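Putative uncharacterized protein (Chaetomium thermophilum, PDB 5T8V) probably loads cohesin onto chromatin as a member of the SCC2/Nipped-B family, this chain being its C-terminal, HEAT-repeat part. Local coordinates at residues I361-L372 / S538-D549. Numbering follows the deposited sequence.
Sequences IRDLDTISTPLL and SEWGSKICTCYD
Ile361 and Tyr548 meet where two helices of this HEAT-repeat protein cross, a worked example of an apolar seam closed at one end by an ion pair. Ile361 lays CG1 over one face of the tyrosine ring, a CH-pi contact 3.7 Å from the centroid and 19° off the normal, and its CD1 reaches Ile544 CG2 at 3.7 Å. The side chain is a knob in the hole formed by Ile544, Cys545, Tyr548 and Asp549. Further along, Cys545 SG packs 3.6 Å from Leu364 CG, while Leu364 CD2 rests 3.4 Å from Gly541 O, close to a backbone that carries no side chain there.

At that end of the seam, Arg362 grips Asp549 end-on through the two hydrogen bonds of a salt bridge, NH2 to OD1 at 2.6 Å and NH1 to OD2 at 3.3 Å. Both are fairly straight, lie in the guanidinium plane and use the syn side of the carboxylate, the two planar groups being only 22° apart. Bends in the middle of the arginine chain curl it back to this carboxylate, and Asp365 gives the same guanidinium a second, long ionic partner. A leucine in place of Arg362 would probably leave Asp549 without its countercharge and both its bonds.

Outside the pair, the Tyr548 hydroxyl is hydrogen-bonded to ND1 of His357, and helix 556-574 touches Ile544 and Leu371. Segments 361-372 and 538-549, on helices 357-391 and 527-550, run at 130° to each other and are thus joined mainly by shape and dispersion, with charge pairing confined to one margin.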
# COMPACT_ATOMS: atom_id res chain seq x y z
N ILE A 361 14.80 -47.81 -6.65
CA ILE A 361 14.17 -46.62 -6.08
C ILE A 361 13.74 -46.87 -4.65
O ILE A 361 13.90 -46.02 -3.77
CB ILE A 361 12.98 -46.18 -6.96
CG1 ILE A 361 13.48 -45.67 -8.31
CG2 ILE A 361 12.13 -45.12 -6.24
CD1 ILE A 361 14.14 -44.30 -8.28
N ARG A 362 13.18 -48.05 -4.37
CA ARG A 362 12.67 -48.31 -3.03
C ARG A 362 13.81 -48.44 -2.03
O ARG A 362 13.72 -47.91 -0.91
CB ARG A 362 11.80 -49.57 -3.04
CG ARG A 362 10.70 -49.61 -1.98
CD ARG A 362 9.86 -48.33 -1.97
NE ARG A 362 9.50 -47.91 -3.32
CZ ARG A 362 9.27 -46.64 -3.68
NH1 ARG A 362 9.39 -45.66 -2.80
NH2 ARG A 362 8.94 -46.36 -4.94
N ASP A 363 14.89 -49.12 -2.41
CA ASP A 363 16.09 -49.15 -1.58
C ASP A 363 16.57 -47.74 -1.27
O ASP A 363 16.76 -47.37 -0.11
CB ASP A 363 17.19 -49.93 -2.30
CG ASP A 363 16.90 -51.42 -2.37
OD1 ASP A 363 15.80 -51.84 -1.96
OD2 ASP A 363 17.78 -52.17 -2.85
N LEU A 364 16.75 -46.92 -2.32
CA LEU A 364 17.20 -45.55 -2.10
C LEU A 364 16.26 -44.82 -1.16
O LEU A 364 16.71 -44.04 -0.31
CB LEU A 364 17.31 -44.81 -3.43
CG LEU A 364 17.67 -43.32 -3.29
CD1 LEU A 364 18.96 -43.13 -2.50
CD2 LEU A 364 17.79 -42.69 -4.66
N ASP A 365 14.96 -45.06 -1.28
CA ASP A 365 14.00 -44.40 -0.40
C ASP A 365 14.26 -44.79 1.05
O ASP A 365 14.32 -43.93 1.94
CB ASP A 365 12.57 -44.75 -0.82
CG ASP A 365 11.53 -44.08 0.05
OD1 ASP A 365 11.38 -42.85 -0.06
OD2 ASP A 365 10.85 -44.79 0.82
N THR A 366 14.43 -46.09 1.31
CA THR A 366 14.63 -46.54 2.69
C THR A 366 15.93 -45.98 3.27
O THR A 366 15.98 -45.67 4.47
CB THR A 366 14.64 -48.07 2.76
OG1 THR A 366 15.73 -48.58 1.98
CG2 THR A 366 13.32 -48.64 2.26
N ILE A 367 16.98 -45.85 2.46
CA ILE A 367 18.23 -45.36 3.02
C ILE A 367 18.22 -43.84 3.18
O ILE A 367 18.81 -43.31 4.13
CB ILE A 367 19.43 -45.80 2.17
CG1 ILE A 367 20.74 -45.48 2.90
CG2 ILE A 367 19.41 -45.12 0.81
CD1 ILE A 367 21.99 -45.98 2.21
N SER A 368 17.55 -43.11 2.28
CA SER A 368 17.68 -41.66 2.24
C SER A 368 16.63 -40.94 3.08
O SER A 368 16.93 -39.89 3.66
CB SER A 368 17.61 -41.16 0.79
OG SER A 368 16.31 -41.32 0.25
N THR A 369 15.40 -41.46 3.15
CA THR A 369 14.37 -40.72 3.87
C THR A 369 14.70 -40.49 5.34
O THR A 369 14.37 -39.40 5.86
CB THR A 369 13.01 -41.42 3.73
OG1 THR A 369 13.11 -42.77 4.20
CG2 THR A 369 12.55 -41.40 2.28
N PRO A 370 15.35 -41.41 6.06
CA PRO A 370 15.68 -41.12 7.47
C PRO A 370 16.66 -39.97 7.63
O PRO A 370 16.58 -39.22 8.61
CB PRO A 370 16.27 -42.44 7.98
CG PRO A 370 15.86 -43.47 6.98
CD PRO A 370 15.79 -42.76 5.68
N LEU A 371 17.60 -39.81 6.70
CA LEU A 371 18.58 -38.73 6.80
C LEU A 371 17.90 -37.37 6.72
O LEU A 371 18.16 -36.48 7.53
CB LEU A 371 19.63 -38.89 5.70
CG LEU A 371 20.36 -40.23 5.67
CD1 LEU A 371 21.24 -40.35 4.44
CD2 LEU A 371 21.18 -40.42 6.93
N LEU A 372 17.01 -37.20 5.74
CA LEU A 372 16.29 -35.95 5.61
C LEU A 372 15.23 -35.78 6.69
O LEU A 372 14.87 -34.64 7.02
CB LEU A 372 15.66 -35.86 4.22
CG LEU A 372 16.70 -35.82 3.10
CD1 LEU A 372 16.04 -36.04 1.77
CD2 LEU A 372 17.48 -34.50 3.10
N SER A 538 22.04 -36.57 -0.05
CA SER A 538 20.77 -37.12 0.39
C SER A 538 19.60 -36.39 -0.26
O SER A 538 18.61 -37.02 -0.66
CB SER A 538 20.67 -37.07 1.91
OG SER A 538 20.90 -35.76 2.40
N GLU A 539 19.69 -35.07 -0.40
CA GLU A 539 18.65 -34.33 -1.12
C GLU A 539 18.50 -34.86 -2.54
O GLU A 539 17.38 -35.02 -3.04
CB GLU A 539 18.98 -32.84 -1.15
CG GLU A 539 18.71 -32.12 0.16
CD GLU A 539 18.87 -30.62 0.03
OE1 GLU A 539 19.49 -30.16 -0.97
OE2 GLU A 539 18.38 -29.89 0.92
N TRP A 540 19.62 -35.13 -3.21
CA TRP A 540 19.59 -35.67 -4.57
C TRP A 540 18.87 -37.01 -4.60
O TRP A 540 17.96 -37.22 -5.42
CB TRP A 540 21.02 -35.80 -5.09
CG TRP A 540 21.14 -36.10 -6.55
CD1 TRP A 540 20.12 -36.22 -7.46
CD2 TRP A 540 22.35 -36.32 -7.28
NE1 TRP A 540 20.63 -36.51 -8.70
CE2 TRP A 540 22.00 -36.57 -8.62
CE3 TRP A 540 23.70 -36.33 -6.93
CZ2 TRP A 540 22.94 -36.83 -9.61
CZ3 TRP A 540 24.64 -36.59 -7.91
CH2 TRP A 540 24.26 -36.83 -9.23
N GLY A 541 19.26 -37.93 -3.72
CA GLY A 541 18.58 -39.22 -3.68
C GLY A 541 17.09 -39.08 -3.47
O GLY A 541 16.28 -39.70 -4.18
N SER A 542 16.69 -38.26 -2.49
CA SER A 542 15.27 -38.09 -2.21
C SER A 542 14.54 -37.53 -3.42
O SER A 542 13.42 -37.95 -3.72
CB SER A 542 15.09 -37.17 -1.02
OG SER A 542 13.71 -36.96 -0.76
N LYS A 543 15.15 -36.58 -4.13
CA LYS A 543 14.49 -36.03 -5.31
C LYS A 543 14.38 -37.07 -6.42
O LYS A 543 13.40 -37.08 -7.16
CB LYS A 543 15.24 -34.80 -5.81
CG LYS A 543 15.04 -33.57 -4.92
CD LYS A 543 13.61 -33.06 -4.97
CE LYS A 543 13.40 -31.89 -4.02
NZ LYS A 543 11.98 -31.43 -4.02
N ILE A 544 15.38 -37.95 -6.55
CA ILE A 544 15.24 -39.08 -7.46
C ILE A 544 14.00 -39.89 -7.11
O ILE A 544 13.15 -40.18 -7.97
CB ILE A 544 16.51 -39.95 -7.43
CG1 ILE A 544 17.68 -39.18 -8.05
CG2 ILE A 544 16.30 -41.27 -8.18
CD1 ILE A 544 19.03 -39.74 -7.67
N CYS A 545 13.87 -40.26 -5.84
CA CYS A 545 12.72 -41.06 -5.42
C CYS A 545 11.40 -40.35 -5.71
O CYS A 545 10.46 -40.95 -6.24
CB CYS A 545 12.83 -41.40 -3.93
SG CYS A 545 14.23 -42.46 -3.54
N THR A 546 11.32 -39.06 -5.38
CA THR A 546 10.08 -38.32 -5.63
C THR A 546 9.77 -38.26 -7.12
O THR A 546 8.62 -38.44 -7.53
CB THR A 546 10.19 -36.90 -5.05
OG1 THR A 546 10.25 -36.98 -3.62
CG2 THR A 546 8.99 -36.05 -5.46
N CYS A 547 10.79 -38.02 -7.94
CA CYS A 547 10.60 -37.99 -9.39
C CYS A 547 10.02 -39.31 -9.88
O CYS A 547 9.02 -39.33 -10.60
CB CYS A 547 11.93 -37.68 -10.08
SG CYS A 547 11.94 -37.92 -11.87
N TYR A 548 10.64 -40.43 -9.49
CA TYR A 548 10.17 -41.73 -9.95
C TYR A 548 8.76 -42.03 -9.45
O TYR A 548 7.94 -42.59 -10.18
CB TYR A 548 11.15 -42.82 -9.51
CG TYR A 548 10.72 -44.22 -9.89
CD1 TYR A 548 9.86 -44.95 -9.08
CD2 TYR A 548 11.20 -44.82 -11.04
CE1 TYR A 548 9.48 -46.23 -9.42
CE2 TYR A 548 10.82 -46.11 -11.39
CZ TYR A 548 9.96 -46.80 -10.57
OH TYR A 548 9.57 -48.08 -10.90
N ASP A 549 8.47 -41.67 -8.19
CA ASP A 549 7.17 -41.97 -7.60
C ASP A 549 6.07 -41.01 -8.05
O ASP A 549 4.90 -41.28 -7.77
CB ASP A 549 7.27 -41.94 -6.07
CG ASP A 549 8.09 -43.09 -5.51
OD1 ASP A 549 8.16 -44.15 -6.17
OD2 ASP A 549 8.66 -42.93 -4.41